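Local coordinates for mRNA export factor MEX67 (Candida albicans, PDB 1Q40), which probably forms, with a partner protein, an NTF2-like heterodimer that serves in the export of messenger RNA from the nucleus, at residues Ile86-Arg89 against Met90-Ser94. Sequence-based numbering, arbitrary orientation.
Sequences IKAR and MAKLS
The carbonyl oxygen of Lys-87 receives the amide of Ala-91, N to O 3.0 Å, the shortest of three successive i to i+4 bonds that define this short helix, 86-91. Met-90 N gives its hydrogen to Ile-86 O at 3.1 Å, and Lys-92 N reaches Ala-88 O at 3.3 Å. That last bond is also the most bent, 136° at the hydrogen, as the chain leaves the helix; Leu-93 N then turns back to Met-90 O. CB of Ala-91 lies 3.4 Å from Lys-87 O, the acceptor of its own amide, and alanine has nothing beyond this methyl to accommodate there. Lys-92 suits the helix end differently. With CG beside its own backbone N (chi1 -66°), its aliphatic chain runs back past the Ala-88 carbonyl, CD 3.4 Å from that O, and a bend at chi4 (61°) brings Lys-92 NZ to 3.9 Å from Ala-88 CB. On another side of the helix, CG of selenomethionine Met-90 passes 3.5 Å from Ile-86 O and meets Ile-86 CG2 more loosely, while bends at chi2 and chi3 fold the chain, which packs against Arg-78 and a polar side chain of the partner protein. The guanidinium of Arg-89 finds its partners outside the turn: NH1 bonds to Val-83 O, NH2 to polar and aromatic side chains of the partner chain; the Arg-89 carbonyl accepts a bond from Arg-78 NE. Leu-93 packs against Gln-44 and Ser-46 of strand 44-49, to which Ser-94 is joined by backbone bonds. The helix thus rests on main-chain bonds, so Arg-89 and Met-90 can reach other parts of the assembly while Lys-92 lies back over the last turn; the buried arginine ties the preceding loop and the partner protein to one turn, consistent with an NTF2-like heterodimer interface.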
loop_
_atom_site.group_PDB
_atom_site.type_symbol
_atom_site.label_atom_id
_atom_site.label_comp_id
_atom_site.label_asym_id
_atom_site.label_seq_id
_atom_site.Cartn_x
_atom_site.Cartn_y
_atom_site.Cartn_z
ATOM N N ILE B 86 -0.936 -15.807 -16.354
ATOM C CA ILE B 86 -0.588 -14.567 -17.041
ATOM C C ILE B 86 -1.822 -13.935 -17.669
ATOM O O ILE B 86 -1.962 -12.716 -17.665
ATOM C CB ILE B 86 0.496 -14.830 -18.120
ATOM C CG1 ILE B 86 1.815 -15.236 -17.456
ATOM C CG2 ILE B 86 0.709 -13.604 -19.007
ATOM C CD1 ILE B 86 2.788 -15.980 -18.392
ATOM N N LYS B 87 -2.716 -14.763 -18.201
ATOM C CA LYS B 87 -3.933 -14.263 -18.828
ATOM C C LYS B 87 -4.749 -13.438 -17.846
ATOM O O LYS B 87 -5.175 -12.342 -18.171
ATOM C CB LYS B 87 -4.791 -15.412 -19.371
ATOM C CG LYS B 87 -5.925 -14.953 -20.287
ATOM C CD LYS B 87 -6.957 -16.065 -20.534
ATOM C CE LYS B 87 -8.379 -15.516 -20.644
ATOM N NZ LYS B 87 -8.798 -14.715 -19.447
ATOM N N ALA B 88 -4.965 -13.979 -16.651
ATOM C CA ALA B 88 -5.771 -13.306 -15.639
ATOM C C ALA B 88 -5.058 -12.061 -15.101
ATOM O O ALA B 88 -5.696 -11.044 -14.845
ATOM C CB ALA B 88 -6.102 -14.270 -14.503
ATOM N N ARG B 89 -3.742 -12.143 -14.940
ATOM C CA ARG B 89 -2.951 -11.008 -14.448
ATOM C C ARG B 89 -3.065 -9.798 -15.376
ATOM O O ARG B 89 -3.234 -8.670 -14.916
ATOM C CB ARG B 89 -1.487 -11.413 -14.249
ATOM C CG ARG B 89 -1.300 -12.365 -13.070
ATOM C CD ARG B 89 0.044 -13.047 -13.023
ATOM N NE ARG B 89 1.094 -12.188 -12.466
ATOM C CZ ARG B 89 1.527 -12.211 -11.204
ATOM N NH1 ARG B 89 0.968 -12.995 -10.294
ATOM N NH2 ARG B 89 2.508 -11.397 -10.837
HETATM N N MSE B 90 -3.041 -10.034 -16.683
HETATM C CA MSE B 90 -3.110 -8.933 -17.635
HETATM C C MSE B 90 -4.552 -8.491 -17.913
HETATM O O MSE B 90 -4.784 -7.324 -18.196
HETATM C CB MSE B 90 -2.365 -9.292 -18.915
HETATM C CG MSE B 90 -0.846 -9.540 -18.706
HETATM SE SE MSE B 90 0.102 -8.347 -17.454
HETATM C CE MSE B 90 0.153 -6.765 -18.562
ATOM N N ALA B 91 -5.525 -9.400 -17.787
ATOM C CA ALA B 91 -6.932 -9.033 -17.956
ATOM C C ALA B 91 -7.440 -8.087 -16.860
ATOM O O ALA B 91 -8.383 -7.347 -17.099
ATOM C CB ALA B 91 -7.814 -10.278 -18.027
ATOM N N LYS B 92 -6.817 -8.090 -15.678
ATOM C CA LYS B 92 -7.238 -7.227 -14.573
ATOM C C LYS B 92 -6.514 -5.881 -14.523
ATOM O O LYS B 92 -6.761 -5.064 -13.627
ATOM C CB LYS B 92 -7.063 -7.945 -13.239
ATOM C CG LYS B 92 -7.980 -9.146 -13.057
ATOM C CD LYS B 92 -7.347 -10.110 -12.062
ATOM C CE LYS B 92 -8.329 -11.185 -11.618
ATOM N NZ LYS B 92 -8.770 -11.995 -12.766
ATOM N N LEU B 93 -5.611 -5.671 -15.473
ATOM C CA LEU B 93 -4.966 -4.383 -15.678
ATOM C C LEU B 93 -5.672 -3.617 -16.808
ATOM O O LEU B 93 -5.915 -4.170 -17.883
ATOM C CB LEU B 93 -3.500 -4.603 -16.025
ATOM C CG LEU B 93 -2.684 -3.357 -16.347
ATOM C CD1 LEU B 93 -2.625 -2.426 -15.146
ATOM C CD2 LEU B 93 -1.294 -3.757 -16.831
ATOM N N SER B 94 -6.012 -2.356 -16.547
ATOM C CA SER B 94 -6.663 -1.498 -17.540
ATOM C C SER B 94 -5.669 -0.472 -18.075
ATOM O O SER B 94 -5.006 0.209 -17.297
ATOM C CB SER B 94 -7.888 -0.807 -16.933
ATOM O OG SER B 94 -8.924 -1.755 -16.717
#